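Local coordinates for petrobactin-binding protein YclQ (Bacillus subtilis subsp. subtilis str. 168, PDB 3GFV) that binds iron-free and ferric petrobactin and the precursor 3,4-dihydroxybenzoic acid, and serves the ABC transporter YclNOPQ in the uptake of ferric petrobactin, at residues A[34-45]-A[55-66]; A[81-89]-A[104-115]. All blocks are in the same frame, centred on the assembly; numbering follows the deposited sequence.

Overall arrangement
Both contacts lie in the lobe built on the parallel sheet of strands 78-79, 57-60, 37-39, 98-101 and 118-120. Contact 1 pairs two neighbouring strands near the middle of that sheet and packs helix 42-50 over them; contact 2 follows it along the chain, joining the loop and the start of helix 88-93 after strand 78-79 to the connection and helix 109-115 after strand 98-101. Their centres are about 13 Å apart. They meet directly where Leu83 CD2 packs 3.2 Å from Phe40 O and where Gln63 N probably bonds to Gly81 O at 3.2 Å, while the rings of Phe40 and Phe112 also touch. A phosphate ion, probably from the crystallisation liquor, sits at contact 2.

Contact 1 (A[34-45]-A[55-66]); sequences PKKVVVFDFGSL and DIVAGLPKQVLP
Val37 is gripped through both its backbone polar atoms: its N donates to Ile56 O over 2.8 Å, nearly along the C=O axis, and its O accepts from Ala58 N at 2.6 Å. One step on, Val39 N reaches Gly59 O at 3.0 Å. These bonds join strands 37-39 and 57-60 in parallel, with a beta bulge that shifts the pairing by one residue between Val37-Val57 and Val38-Gly59. Beside the first rung, the side chains of Val37 and Ile56 lie side by side, pointing the same way, with CG2 of Val37 4.0 Å from CD1 of Ile56.

Beyond the last rung, Pro61 takes over. Its CD lies over one face of the Phe40 ring, toward the rim, in a CH-pi contact, while its carbonyl O meets the edge of the Phe42 ring in plane, 3.3 Å from CZ. The CG of Phe42 stands anti to its own carbonyl carbon (chi1 -71°), which carries the ring across to the 61-66 loop; there the Leu65 side chain crosses that of Phe42 at about a right angle, its CD2 3.7 Å from Phe42 CZ, and Pro66 CD approaches obliquely. One turn into the helix, Leu45 divides its branches, CD1 against Val57 CG2 and CD2 against Leu60 CD1.

Further out, the helix start is fixed by the N-cap Asp41, whose OD2 accepts from both Ser44 N and Ser44 OG; its OD1 is bonded to Ser102 OG. On its other edge strand 37-39 pairs with strand 98-101, and Leu276 of helix 271-276 touches Phe42.

Strand, helix and strand thus form a beta-alpha-beta unit of the periplasmic-binding fold. Three backbone hydrogen bonds hold the strands together, and apolar side chains pack the helix against them, although buried Val39 O has no polar partner in the model.

Contact 2 (A[81-89]-A[104-115]); sequences GSLKEPDFD and RQSESYKEFSKI. With PO4 (phosphate ion), chain C.
Phe88 holds CG anti to its carbonyl carbon (chi1 -73°), Phe112 does the same, and these rotations swing the two rings together where helix 88-93 meets helix 109-115. In this lobe of the periplasmic-binding fold, the contact joins the loop and helix after strand 78-79 to the connection and helix that follow strand 98-101.

The rings form an oblique pair, planes at 45°, with Phe88 CE1 poised over the centre of the Phe112 face, 3.5 Å from CZ. Phe88 is itself sandwiched. Pro86 CB covers one face toward the rim, and against the opposite face the Glu111 carboxylate lies nearly flat, its OE1 above the ring centre and 3.6 Å from CG. Ser108 OG and Ile115 CD1 come in at the ring edge, and Phe112 also touches Ile99 and Ile101 of strand 98-101.

Nearer the loop start, a bend at chi2 (83°) curls Gln105 back so that NE2 donates to Leu83 O at 2.9 Å, with the acceptor close to its amide plane. Gln105 OE1 accepts from Ser102 N, so both ends of the amide are held and its rotation is fixed. Ser82 OG stabilises the loop by accepting from Glu85 N in an ST motif.

At the outer margin Arg104 lays its CD against Leu83 CB, while its guanidinium meets Tyr275 through a cation-pi contact and a hydrogen bond from NH2 to the Tyr275 carbonyl O. Its NE and NH2 also reach phosphate O2 edge-on through weak bonds; the same oxygen is held more closely by Lys84 NZ, at 2.7 Å.

Contact 1 (A[34-45]-A[55-66])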
loop_
_atom_site.group_PDB
_atom_site.type_symbol
_atom_site.label_atom_id
_atom_site.label_comp_id
_atom_site.label_asym_id
_atom_site.label_seq_id
_atom_site.Cartn_x
_atom_site.Cartn_y
_atom_site.Cartn_z
ATOM N N PRO A 34 7.160 -18.057 14.199
ATOM C CA PRO A 34 6.673 -17.392 15.413
ATOM C C PRO A 34 5.162 -17.567 15.528
ATOM O O PRO A 34 4.479 -17.805 14.518
ATOM C CB PRO A 34 7.059 -15.925 15.194
ATOM C CG PRO A 34 7.094 -15.746 13.715
ATOM C CD PRO A 34 7.498 -17.094 13.128
ATOM N N LYS A 35 4.656 -17.463 16.752
ATOM C CA LYS A 35 3.258 -17.760 17.060
ATOM C C LYS A 35 2.464 -16.563 17.572
ATOM O O LYS A 35 1.242 -16.627 17.663
ATOM C CB LYS A 35 3.203 -18.856 18.140
ATOM C CG LYS A 35 3.987 -20.099 17.793
ATOM C CD LYS A 35 3.443 -20.736 16.526
ATOM C CE LYS A 35 4.120 -22.077 16.259
ATOM N NZ LYS A 35 3.900 -22.464 14.846
ATOM N N LYS A 36 3.153 -15.485 17.930
ATOM C CA LYS A 36 2.490 -14.304 18.475
ATOM C C LYS A 36 3.043 -13.041 17.815
ATOM O O LYS A 36 3.868 -12.310 18.387
ATOM C CB LYS A 36 2.668 -14.228 19.994
ATOM C CG LYS A 36 2.120 -15.449 20.726
ATOM C CD LYS A 36 1.689 -15.134 22.159
ATOM C CE LYS A 36 2.867 -14.824 23.062
ATOM N NZ LYS A 36 3.920 -15.869 23.010
ATOM N N VAL A 37 2.569 -12.775 16.609
ATOM C CA VAL A 37 3.122 -11.692 15.820
ATOM C C VAL A 37 2.220 -10.451 15.893
ATOM O O VAL A 37 1.006 -10.537 15.694
ATOM C CB VAL A 37 3.313 -12.155 14.349
ATOM C CG1 VAL A 37 4.000 -11.057 13.525
ATOM C CG2 VAL A 37 4.137 -13.436 14.304
ATOM N N VAL A 38 2.821 -9.304 16.224
ATOM C CA VAL A 38 2.111 -8.037 16.240
ATOM C C VAL A 38 2.476 -7.312 14.952
ATOM O O VAL A 38 3.652 -7.176 14.629
ATOM C CB VAL A 38 2.514 -7.185 17.485
ATOM C CG1 VAL A 38 1.969 -5.755 17.373
ATOM C CG2 VAL A 38 2.002 -7.842 18.737
ATOM N N VAL A 39 1.467 -6.865 14.206
ATOM C CA VAL A 39 1.703 -6.372 12.855
ATOM C C VAL A 39 1.167 -4.951 12.707
ATOM O O VAL A 39 -0.036 -4.722 12.841
ATOM C CB VAL A 39 0.986 -7.283 11.836
ATOM C CG1 VAL A 39 1.227 -6.800 10.422
ATOM C CG2 VAL A 39 1.447 -8.740 12.013
ATOM N N PHE A 40 2.075 -4.010 12.446
ATOM C CA PHE A 40 1.720 -2.611 12.225
ATOM C C PHE A 40 1.759 -2.219 10.756
ATOM O O PHE A 40 1.589 -1.055 10.424
ATOM C CB PHE A 40 2.634 -1.681 13.032
ATOM C CG PHE A 40 2.174 -1.487 14.442
ATOM C CD1 PHE A 40 2.541 -2.376 15.430
ATOM C CD2 PHE A 40 1.345 -0.414 14.770
ATOM C CE1 PHE A 40 2.093 -2.204 16.744
ATOM C CE2 PHE A 40 0.900 -0.243 16.068
ATOM C CZ PHE A 40 1.279 -1.148 17.053
ATOM N N ASP A 41 1.986 -3.184 9.876
ATOM C CA ASP A 41 1.979 -2.888 8.450
ATOM C C ASP A 41 0.868 -3.711 7.800
ATOM O O ASP A 41 0.934 -4.932 7.805
ATOM C CB ASP A 41 3.328 -3.253 7.801
ATOM C CG ASP A 41 3.311 -3.024 6.307
ATOM O OD1 ASP A 41 3.146 -1.838 5.909
ATOM O OD2 ASP A 41 3.412 -4.014 5.542
ATOM N N PHE A 42 -0.136 -3.052 7.226
ATOM C CA PHE A 42 -1.292 -3.802 6.712
ATOM C C PHE A 42 -0.970 -4.656 5.487
ATOM O O PHE A 42 -1.594 -5.706 5.280
ATOM C CB PHE A 42 -2.481 -2.886 6.440
ATOM C CG PHE A 42 -3.133 -2.350 7.696
ATOM C CD1 PHE A 42 -3.190 -3.117 8.847
ATOM C CD2 PHE A 42 -3.715 -1.087 7.715
ATOM C CE1 PHE A 42 -3.797 -2.619 10.008
ATOM C CE2 PHE A 42 -4.342 -0.596 8.861
ATOM C CZ PHE A 42 -4.379 -1.371 10.009
ATOM N N GLY A 43 -0.003 -4.221 4.684
ATOM C CA GLY A 43 0.427 -5.044 3.555
ATOM C C GLY A 43 0.938 -6.382 4.064
ATOM O O GLY A 43 0.587 -7.459 3.550
ATOM N N SER A 44 1.779 -6.317 5.087
ATOM C CA SER A 44 2.369 -7.523 5.653
ATOM C C SER A 44 1.273 -8.376 6.258
ATOM O O SER A 44 1.300 -9.606 6.177
ATOM C CB SER A 44 3.393 -7.164 6.731
ATOM O OG SER A 44 4.502 -6.480 6.179
ATOM N N LEU A 45 0.313 -7.722 6.907
ATOM C CA LEU A 45 -0.828 -8.452 7.444
ATOM C C LEU A 45 -1.578 -9.240 6.364
ATOM O O LEU A 45 -1.986 -10.382 6.583
ATOM C CB LEU A 45 -1.781 -7.497 8.194
ATOM C CG LEU A 45 -2.979 -8.164 8.886
ATOM C CD1 LEU A 45 -2.543 -9.232 9.927
ATOM C CD2 LEU A 45 -3.848 -7.074 9.544
ATOM N N ASP A 55 -3.834 -17.258 12.288
ATOM C CA ASP A 55 -3.769 -17.777 13.648
ATOM C C ASP A 55 -2.581 -17.268 14.449
ATOM O O ASP A 55 -2.603 -17.316 15.678
ATOM C CB ASP A 55 -3.751 -19.309 13.648
ATOM C CG ASP A 55 -5.092 -19.902 13.299
ATOM O OD1 ASP A 55 -6.096 -19.153 13.321
ATOM O OD2 ASP A 55 -5.144 -21.117 13.002
ATOM N N ILE A 56 -1.541 -16.796 13.771
ATOM C CA ILE A 56 -0.346 -16.382 14.502
ATOM C C ILE A 56 -0.239 -14.856 14.643
ATOM O O ILE A 56 0.760 -14.327 15.133
ATOM C CB ILE A 56 0.949 -17.055 13.959
ATOM C CG1 ILE A 56 1.118 -16.806 12.452
ATOM C CG2 ILE A 56 0.918 -18.559 14.236
ATOM C CD1 ILE A 56 1.420 -15.325 12.106
ATOM N N VAL A 57 -1.279 -14.157 14.212
ATOM C CA VAL A 57 -1.336 -12.708 14.419
ATOM C C VAL A 57 -1.870 -12.424 15.814
ATOM O O VAL A 57 -3.034 -12.705 16.096
ATOM C CB VAL A 57 -2.268 -12.029 13.414
ATOM C CG1 VAL A 57 -2.268 -10.516 13.623
ATOM C CG2 VAL A 57 -1.841 -12.364 11.993
ATOM N N ALA A 58 -1.031 -11.869 16.685
ATOM C CA ALA A 58 -1.469 -11.572 18.052
ATOM C C ALA A 58 -2.245 -10.265 18.167
ATOM O O ALA A 58 -3.106 -10.112 19.045
ATOM C CB ALA A 58 -0.279 -11.554 19.004
ATOM N N GLY A 59 -1.930 -9.314 17.295
ATOM C CA GLY A 59 -2.466 -7.967 17.434
ATOM C C GLY A 59 -2.109 -7.080 16.262
ATOM O O GLY A 59 -1.128 -7.332 15.539
ATOM N N LEU A 60 -2.911 -6.034 16.079
ATOM C CA LEU A 60 -2.730 -5.089 14.989
ATOM C C LEU A 60 -3.478 -3.816 15.400
ATOM O O LEU A 60 -4.355 -3.857 16.269
ATOM C CB LEU A 60 -3.346 -5.638 13.698
ATOM C CG LEU A 60 -4.826 -6.037 13.787
ATOM C CD1 LEU A 60 -5.606 -5.383 12.650
ATOM C CD2 LEU A 60 -4.955 -7.572 13.739
ATOM N N PRO A 61 -3.134 -2.679 14.780
ATOM C CA PRO A 61 -3.849 -1.442 15.129
ATOM C C PRO A 61 -5.208 -1.386 14.415
ATOM O O PRO A 61 -5.257 -1.363 13.194
ATOM C CB PRO A 61 -2.898 -0.347 14.633
ATOM C CG PRO A 61 -2.126 -1.058 13.453
ATOM C CD PRO A 61 -1.902 -2.431 14.018
ATOM N N LYS A 62 -6.306 -1.362 15.164
ATOM C CA LYS A 62 -7.619 -1.473 14.527
ATOM C C LYS A 62 -8.336 -0.148 14.333
ATOM O O LYS A 62 -9.496 -0.137 13.929
ATOM C CB LYS A 62 -8.525 -2.420 15.319
ATOM C CG LYS A 62 -7.997 -3.855 15.424
ATOM C CD LYS A 62 -9.028 -4.743 16.093
ATOM C CE LYS A 62 -8.432 -6.076 16.489
ATOM N NZ LYS A 62 -9.513 -7.026 16.877
ATOM N N GLN A 63 -7.662 0.956 14.629
ATOM C CA GLN A 63 -8.309 2.275 14.562
ATOM C C GLN A 63 -9.130 2.448 13.285
ATOM O O GLN A 63 -10.315 2.795 13.341
ATOM C CB GLN A 63 -7.288 3.399 14.678
ATOM C CG GLN A 63 -7.940 4.769 14.687
ATOM C CD GLN A 63 -6.962 5.880 14.382
ATOM O OE1 GLN A 63 -6.858 6.848 15.140
ATOM N NE2 GLN A 63 -6.232 5.749 13.270
ATOM N N VAL A 64 -8.490 2.220 12.137
ATOM C CA VAL A 64 -9.178 2.157 10.859
ATOM C C VAL A 64 -8.657 0.975 10.060
ATOM O O VAL A 64 -7.442 0.773 9.958
ATOM C CB VAL A 64 -9.008 3.465 10.026
ATOM C CG1 VAL A 64 -9.913 4.542 10.557
ATOM C CG2 VAL A 64 -7.564 3.936 10.053
ATOM N N LEU A 65 -9.575 0.185 9.508
ATOM C CA LEU A 65 -9.196 -0.983 8.718
ATOM C C LEU A 65 -9.806 -0.938 7.339
ATOM O O LEU A 65 -11.011 -0.700 7.196
ATOM C CB LEU A 65 -9.659 -2.274 9.411
ATOM C CG LEU A 65 -8.834 -2.843 10.559
ATOM C CD1 LEU A 65 -9.607 -3.967 11.245
ATOM C CD2 LEU A 65 -7.488 -3.346 10.055
ATOM N N PRO A 66 -8.984 -1.171 6.309
ATOM C CA PRO A 66 -9.552 -1.292 4.965
ATOM C C PRO A 66 -10.568 -2.433 4.947
ATOM O O PRO A 66 -10.410 -3.403 5.703
ATOM C CB PRO A 66 -8.338 -1.654 4.106
ATOM C CG PRO A 66 -7.164 -1.155 4.872
ATOM C CD PRO A 66 -7.522 -1.336 6.318
HETATM O O HOH W 1 -1.227 -15.280 18.073
HETATM O O HOH W 2 -0.720 -18.932 17.958
#

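Contact 2 (A[81-89]-A[104-115])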
loop_
_atom_site.group_PDB
_atom_site.type_symbol
_atom_site.label_atom_id
_atom_site.label_comp_id
_atom_site.label_asym_id
_atom_site.label_seq_id
_atom_site.Cartn_x
_atom_site.Cartn_y
_atom_site.Cartn_z
ATOM N N GLY A 81 -3.838 -0.245 18.874
ATOM C CA GLY A 81 -3.953 1.201 18.702
ATOM C C GLY A 81 -4.177 1.677 17.277
ATOM O O GLY A 81 -5.113 1.252 16.586
ATOM N N SER A 82 -3.329 2.598 16.839
ATOM C CA SER A 82 -3.414 3.102 15.474
ATOM C C SER A 82 -2.045 3.070 14.829
ATOM O O SER A 82 -1.029 2.838 15.498
ATOM C CB SER A 82 -3.969 4.531 15.461
ATOM O OG SER A 82 -2.982 5.446 15.869
ATOM N N LEU A 83 -2.023 3.310 13.520
ATOM C CA LEU A 83 -0.789 3.185 12.765
ATOM C C LEU A 83 0.208 4.224 13.247
ATOM O O LEU A 83 1.407 3.959 13.282
ATOM C CB LEU A 83 -1.053 3.368 11.274
ATOM C CG LEU A 83 -1.816 2.203 10.641
ATOM C CD1 LEU A 83 -2.257 2.592 9.241
ATOM C CD2 LEU A 83 -0.913 0.991 10.587
ATOM N N LYS A 84 -0.292 5.407 13.611
ATOM C CA LYS A 84 0.585 6.495 14.026
ATOM C C LYS A 84 0.738 6.583 15.545
ATOM O O LYS A 84 1.656 7.224 16.037
ATOM C CB LYS A 84 0.123 7.840 13.450
ATOM C CG LYS A 84 0.389 7.923 11.957
ATOM C CD LYS A 84 -0.095 9.233 11.370
ATOM C CE LYS A 84 -0.049 9.185 9.847
ATOM N NZ LYS A 84 -0.593 10.432 9.221
ATOM N N GLU A 85 -0.149 5.925 16.283
ATOM C CA GLU A 85 -0.084 5.958 17.739
ATOM C C GLU A 85 -0.149 4.530 18.301
ATOM O O GLU A 85 -1.211 4.101 18.753
ATOM C CB GLU A 85 -1.227 6.828 18.308
ATOM C CG GLU A 85 -1.243 8.249 17.718
ATOM C CD GLU A 85 -2.499 9.095 18.032
ATOM O OE1 GLU A 85 -3.364 8.713 18.851
ATOM O OE2 GLU A 85 -2.618 10.185 17.442
ATOM N N PRO A 86 0.983 3.799 18.284
ATOM C CA PRO A 86 0.949 2.448 18.845
ATOM C C PRO A 86 0.684 2.465 20.342
ATOM O O PRO A 86 1.154 3.351 21.072
ATOM C CB PRO A 86 2.366 1.909 18.566
ATOM C CG PRO A 86 2.867 2.745 17.411
ATOM C CD PRO A 86 2.293 4.108 17.682
ATOM N N ASP A 87 -0.103 1.500 20.800
ATOM C CA ASP A 87 -0.303 1.312 22.226
ATOM C C ASP A 87 0.820 0.387 22.689
ATOM O O ASP A 87 0.664 -0.834 22.709
ATOM C CB ASP A 87 -1.673 0.678 22.473
ATOM C CG ASP A 87 -1.976 0.471 23.951
ATOM O OD1 ASP A 87 -1.063 0.584 24.791
ATOM O OD2 ASP A 87 -3.145 0.190 24.273
ATOM N N PHE A 88 1.957 0.979 23.043
ATOM C CA PHE A 88 3.156 0.206 23.348
ATOM C C PHE A 88 2.977 -0.712 24.561
ATOM O O PHE A 88 3.502 -1.817 24.598
ATOM C CB PHE A 88 4.345 1.143 23.564
ATOM C CG PHE A 88 4.861 1.771 22.296
ATOM C CD1 PHE A 88 5.710 1.057 21.458
ATOM C CD2 PHE A 88 4.496 3.067 21.941
ATOM C CE1 PHE A 88 6.185 1.631 20.290
ATOM C CE2 PHE A 88 4.968 3.653 20.762
ATOM C CZ PHE A 88 5.818 2.922 19.935
ATOM N N ASP A 89 2.244 -0.253 25.571
ATOM C CA ASP A 89 2.018 -1.109 26.730
ATOM C C ASP A 89 1.241 -2.361 26.351
ATOM O O ASP A 89 1.524 -3.464 26.843
ATOM C CB ASP A 89 1.230 -0.350 27.803
ATOM C CG ASP A 89 2.089 0.630 28.581
ATOM O OD1 ASP A 89 3.305 0.709 28.327
ATOM O OD2 ASP A 89 1.544 1.300 29.482
ATOM N N ARG A 104 5.311 4.204 8.841
ATOM C CA ARG A 104 4.653 5.057 9.824
ATOM C C ARG A 104 5.162 4.858 11.256
ATOM O O ARG A 104 4.899 5.705 12.123
ATOM C CB ARG A 104 3.136 4.871 9.774
ATOM C CG ARG A 104 2.490 5.433 8.494
ATOM C CD ARG A 104 0.994 5.170 8.494
ATOM N NE ARG A 104 0.302 5.929 7.458
ATOM C CZ ARG A 104 -0.197 5.411 6.336
ATOM N NH1 ARG A 104 -0.087 4.114 6.076
ATOM N NH2 ARG A 104 -0.814 6.202 5.469
ATOM N N GLN A 105 5.880 3.755 11.512
ATOM C CA GLN A 105 6.456 3.527 12.837
ATOM C C GLN A 105 7.990 3.507 12.815
ATOM O O GLN A 105 8.633 3.064 13.778
ATOM C CB GLN A 105 5.954 2.199 13.451
ATOM C CG GLN A 105 4.447 2.002 13.440
ATOM C CD GLN A 105 3.925 1.472 12.111
ATOM O OE1 GLN A 105 4.633 0.772 11.377
ATOM N NE2 GLN A 105 2.678 1.822 11.781
ATOM N N SER A 106 8.565 4.000 11.721
ATOM C CA SER A 106 10.017 3.935 11.478
ATOM C C SER A 106 10.851 4.457 12.644
ATOM O O SER A 106 11.849 3.848 13.046
ATOM C CB SER A 106 10.378 4.741 10.225
ATOM O OG SER A 106 10.189 3.967 9.058
ATOM N N GLU A 107 10.432 5.589 13.193
ATOM C CA GLU A 107 11.147 6.192 14.303
ATOM C C GLU A 107 11.000 5.489 15.641
ATOM O O GLU A 107 11.673 5.852 16.600
ATOM C CB GLU A 107 10.717 7.652 14.472
ATOM C CG GLU A 107 11.750 8.646 14.016
ATOM C CD GLU A 107 11.441 10.032 14.549
ATOM O OE1 GLU A 107 12.145 10.490 15.472
ATOM O OE2 GLU A 107 10.465 10.632 14.064
ATOM N N SER A 108 10.114 4.502 15.729
ATOM C CA SER A 108 9.928 3.783 16.991
ATOM C C SER A 108 10.561 2.395 16.943
ATOM O O SER A 108 10.305 1.562 17.805
ATOM C CB SER A 108 8.440 3.664 17.342
ATOM O OG SER A 108 7.931 4.941 17.691
ATOM N N TYR A 109 11.382 2.162 15.927
ATOM C CA TYR A 109 12.077 0.871 15.798
ATOM C C TYR A 109 12.815 0.498 17.084
ATOM O O TYR A 109 12.729 -0.634 17.559
ATOM C CB TYR A 109 13.047 0.909 14.617
ATOM C CG TYR A 109 13.821 -0.392 14.451
ATOM C CD1 TYR A 109 13.177 -1.547 14.020
ATOM C CD2 TYR A 109 15.181 -0.457 14.711
ATOM C CE1 TYR A 109 13.882 -2.752 13.866
ATOM C CE2 TYR A 109 15.890 -1.650 14.553
ATOM C CZ TYR A 109 15.232 -2.788 14.134
ATOM O OH TYR A 109 15.930 -3.981 13.959
ATOM N N LYS A 110 13.526 1.455 17.674
ATOM C CA LYS A 110 14.277 1.152 18.885
ATOM C C LYS A 110 13.356 0.724 20.032
ATOM O O LYS A 110 13.681 -0.185 20.800
ATOM C CB LYS A 110 15.109 2.372 19.288
ATOM C CG LYS A 110 15.867 2.224 20.566
ATOM C CD LYS A 110 16.788 3.429 20.748
ATOM C CE LYS A 110 17.365 3.486 22.151
ATOM N NZ LYS A 110 18.350 4.594 22.257
ATOM N N GLU A 111 12.208 1.395 20.152
ATOM C CA GLU A 111 11.251 1.117 21.226
ATOM C C GLU A 111 10.611 -0.269 21.058
ATOM O O GLU A 111 10.436 -1.017 22.022
ATOM C CB GLU A 111 10.166 2.213 21.277
ATOM C CG GLU A 111 9.676 2.541 22.685
ATOM C CD GLU A 111 8.574 3.616 22.737
ATOM O OE1 GLU A 111 7.707 3.513 23.637
ATOM O OE2 GLU A 111 8.574 4.559 21.906
ATOM N N PHE A 112 10.252 -0.605 19.823
ATOM C CA PHE A 112 9.640 -1.894 19.543
ATOM C C PHE A 112 10.651 -3.016 19.779
ATOM O O PHE A 112 10.300 -4.079 20.292
ATOM C CB PHE A 112 9.165 -1.929 18.096
ATOM C CG PHE A 112 7.793 -1.300 17.872
ATOM C CD1 PHE A 112 6.660 -1.833 18.486
ATOM C CD2 PHE A 112 7.644 -0.206 17.023
ATOM C CE1 PHE A 112 5.396 -1.284 18.249
ATOM C CE2 PHE A 112 6.385 0.361 16.795
ATOM C CZ PHE A 112 5.265 -0.185 17.401
ATOM N N SER A 113 11.904 -2.765 19.404
ATOM C CA SER A 113 12.971 -3.768 19.534
ATOM C C SER A 113 13.263 -4.154 20.977
ATOM O O SER A 113 13.760 -5.247 21.229
ATOM C CB SER A 113 14.263 -3.301 18.865
ATOM O OG SER A 113 14.098 -3.192 17.465
ATOM N N LYS A 114 12.961 -3.259 21.923
ATOM C CA LYS A 114 13.077 -3.589 23.342
ATOM C C LYS A 114 12.013 -4.601 23.774
ATOM O O LYS A 114 12.200 -5.332 24.748
ATOM C CB LYS A 114 12.995 -2.326 24.214
ATOM C CG LYS A 114 14.233 -1.444 24.162
ATOM C CD LYS A 114 14.415 -0.663 25.468
ATOM C CE LYS A 114 15.722 0.126 25.490
ATOM N NZ LYS A 114 15.676 1.309 24.584
ATOM N N ILE A 115 10.904 -4.656 23.040
ATOM C CA ILE A 115 9.826 -5.599 23.357
ATOM C C ILE A 115 10.066 -6.980 22.736
ATOM O O ILE A 115 9.923 -8.011 23.387
ATOM C CB ILE A 115 8.461 -5.054 22.888
ATOM C CG1 ILE A 115 8.174 -3.696 23.546
ATOM C CG2 ILE A 115 7.352 -6.052 23.177
ATOM C CD1 ILE A 115 6.976 -2.985 22.962
HETATM P P PO4 C . 1.026 9.591 6.405
HETATM O O1 PO4 C . 1.452 8.699 5.261
HETATM O O2 PO4 C . -0.328 9.152 6.909
HETATM O O3 PO4 C . 2.048 9.500 7.519
HETATM O O4 PO4 C . 0.938 11.016 5.910
HETATM O O HOH W 3 3.913 5.396 14.595
#